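Sefir domain protein (Bacillus cereus F65185, PDB 5Y8E) is a bacterial SEFIR-domain protein that probably acts in signaling by associating with other SEFIR domains. Local coordinates at residues 21-26 and 37-42. Numbering follows the deposited sequence.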
loop_
_atom_site.group_PDB
_atom_site.type_symbol
_atom_site.label_atom_id
_atom_site.label_comp_id
_atom_site.label_asym_id
_atom_site.label_seq_id
_atom_site.Cartn_x
_atom_site.Cartn_y
_atom_site.Cartn_z
ATOM N N ASP A 21 -1.203 8.139 -11.136
ATOM C CA ASP A 21 -2.034 9.320 -10.903
ATOM C C ASP A 21 -2.175 9.592 -9.405
ATOM O O ASP A 21 -2.149 10.746 -8.971
ATOM C CB ASP A 21 -3.434 9.142 -11.516
ATOM C CG ASP A 21 -3.444 9.212 -13.031
ATOM O OD1 ASP A 21 -2.442 9.641 -13.643
ATOM O OD2 ASP A 21 -4.481 8.833 -13.620
ATOM N N LEU A 22 -2.326 8.528 -8.622
ATOM C CA LEU A 22 -2.449 8.651 -7.165
ATOM C C LEU A 22 -1.156 9.173 -6.551
ATOM O O LEU A 22 -1.179 10.052 -5.688
ATOM C CB LEU A 22 -2.816 7.306 -6.535
ATOM C CG LEU A 22 -3.080 7.399 -5.030
ATOM C CD1 LEU A 22 -4.343 8.229 -4.786
ATOM C CD2 LEU A 22 -3.206 6.023 -4.425
ATOM N N ALA A 23 -0.031 8.667 -7.004
ATOM C CA ALA A 23 1.250 9.114 -6.519
ATOM C C ALA A 23 1.461 10.624 -6.752
ATOM O O ALA A 23 1.861 11.359 -5.919
ATOM C CB ALA A 23 2.344 8.326 -7.191
ATOM N N ASN A 24 1.108 11.039 -7.958
ATOM C CA ASN A 24 1.268 12.434 -8.318
ATOM C C ASN A 24 0.353 13.276 -7.463
ATOM O O ASN A 24 0.717 14.283 -7.003
ATOM C CB ASN A 24 1.031 12.675 -9.789
ATOM C CG ASN A 24 2.287 12.479 -10.610
ATOM O OD1 ASN A 24 3.245 13.121 -10.416
ATOM N ND2 ASN A 24 2.260 11.564 -11.470
ATOM N N LYS A 25 -0.844 12.809 -7.292
ATOM C CA LYS A 25 -1.851 13.559 -6.559
ATOM C C LYS A 25 -1.430 13.773 -5.101
ATOM O O LYS A 25 -1.536 14.820 -4.559
ATOM C CB LYS A 25 -3.187 12.852 -6.645
ATOM C CG LYS A 25 -4.331 13.624 -6.017
ATOM C CD LYS A 25 -5.667 13.001 -6.282
ATOM C CE LYS A 25 -6.825 13.755 -5.701
ATOM N NZ LYS A 25 -8.110 13.049 -5.798
ATOM N N LEU A 26 -0.940 12.687 -4.511
ATOM C CA LEU A 26 -0.472 12.735 -3.143
ATOM C C LEU A 26 0.638 13.765 -2.941
ATOM O O LEU A 26 0.643 14.435 -1.965
ATOM C CB LEU A 26 0.020 11.366 -2.662
ATOM C CG LEU A 26 -1.025 10.307 -2.384
ATOM C CD1 LEU A 26 -0.424 8.909 -2.265
ATOM C CD2 LEU A 26 -1.860 10.650 -1.232
ATOM N N ASP A 37 8.184 2.925 -7.512
ATOM C CA ASP A 37 9.147 2.158 -8.309
ATOM C C ASP A 37 9.523 2.810 -9.644
ATOM O O ASP A 37 10.695 2.852 -10.022
ATOM C CB ASP A 37 8.659 0.713 -8.518
ATOM C CG ASP A 37 7.278 0.629 -9.176
ATOM O OD1 ASP A 37 6.625 1.669 -9.425
ATOM O OD2 ASP A 37 6.830 -0.511 -9.436
ATOM N N ARG A 38 8.539 3.350 -10.347
ATOM C CA ARG A 38 8.813 3.881 -11.678
ATOM C C ARG A 38 9.629 5.166 -11.677
ATOM O O ARG A 38 10.389 5.426 -12.614
ATOM C CB ARG A 38 7.523 4.015 -12.464
ATOM C CG ARG A 38 6.845 2.670 -12.619
ATOM C CD ARG A 38 5.483 2.813 -13.222
ATOM N NE ARG A 38 5.551 3.307 -14.589
ATOM C CZ ARG A 38 4.491 3.739 -15.257
ATOM N NH1 ARG A 38 3.310 3.744 -14.661
ATOM N NH2 ARG A 38 4.611 4.176 -16.505
ATOM N N TRP A 39 9.513 5.938 -10.601
ATOM C CA TRP A 39 10.300 7.157 -10.452
ATOM C C TRP A 39 11.749 6.824 -10.116
ATOM O O TRP A 39 12.641 7.654 -10.290
ATOM C CB TRP A 39 9.699 8.067 -9.378
ATOM C CG TRP A 39 8.414 8.728 -9.816
ATOM C CD1 TRP A 39 7.966 8.884 -11.103
ATOM C CD2 TRP A 39 7.414 9.311 -8.969
ATOM N NE1 TRP A 39 6.752 9.537 -11.102
ATOM C CE2 TRP A 39 6.392 9.808 -9.806
ATOM C CE3 TRP A 39 7.290 9.472 -7.587
ATOM C CZ2 TRP A 39 5.254 10.447 -9.297
ATOM C CZ3 TRP A 39 6.165 10.104 -7.086
ATOM C CH2 TRP A 39 5.160 10.583 -7.937
ATOM N N HIS A 40 11.966 5.598 -9.647
ATOM C CA HIS A 40 13.298 5.103 -9.321
ATOM C C HIS A 40 13.849 4.177 -10.398
ATOM O O HIS A 40 14.984 3.707 -10.294
ATOM C CB HIS A 40 13.278 4.379 -7.971
ATOM C CG HIS A 40 13.144 5.299 -6.798
ATOM N ND1 HIS A 40 14.226 5.735 -6.064
ATOM C CD2 HIS A 40 12.053 5.875 -6.238
ATOM C CE1 HIS A 40 13.807 6.540 -5.101
ATOM N NE2 HIS A 40 12.494 6.639 -5.184
ATOM N N GLY A 41 13.050 3.919 -11.431
ATOM C CA GLY A 41 13.483 3.072 -12.535
ATOM C C GLY A 41 13.898 1.676 -12.107
ATOM O O GLY A 41 14.877 1.115 -12.618
ATOM N N VAL A 42 13.150 1.115 -11.161
ATOM C CA VAL A 42 13.486 -0.182 -10.578
ATOM C C VAL A 42 13.496 -1.301 -11.627
ATOM O O VAL A 42 12.528 -1.491 -12.370
ATOM C CB VAL A 42 12.541 -0.521 -9.418
ATOM C CG1 VAL A 42 12.925 -1.858 -8.773
ATOM C CG2 VAL A 42 12.576 0.606 -8.377
HETATM O O HOH W 1 5.060 11.051 -13.103
#
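Trp39 reaches across to helix 13-29 and meets Ala23 and Asn24 with the benzo end of its indole. Trp39 CH2 lies 3.7 Å from Ala23 CB, an apolar touch. Trp39 CZ2 comes 3.5 Å from Asn24 OD1. The Asn24 amide plane is turned 62° from the indole plane, with Asn24 CG at the ring's edge, in its plane. No direct hydrogen bond joins the two segments. One water bridges them instead, accepting from Trp39 NE1 at 3.0 Å and from Asn24 ND2 at 3.3 Å. It sits at the indole edge, close to the ring plane, where the pyrrole N-H can reach it. Asn24 ND2 also makes a weak hydrogen bond to Leu20 O, one turn back in the helix.

Trp39 CG is anti to its own carbonyl carbon (chi1 -72°), and this carries the ring out toward the helix. Leu20, Met27 and Val34 also touch the Trp39 side chain, while Ala23 packs on Val34 and Leu36. The chain turns around Trp39: Asp37 O accepts from His40 N (3.0 Å) and Val42 N (3.2 Å). Asp37 OD1 is hydrogen-bonded to Tyr8 OH and Asp37 OD2 to Trp10 NE1.

The contact packs the loop after strand 33-35 against the helix of the preceding beta-alpha-beta crossover, which links parallel strands 3-7 and 33-35 in the SEFIR domain, a TIR-like alpha/beta fold.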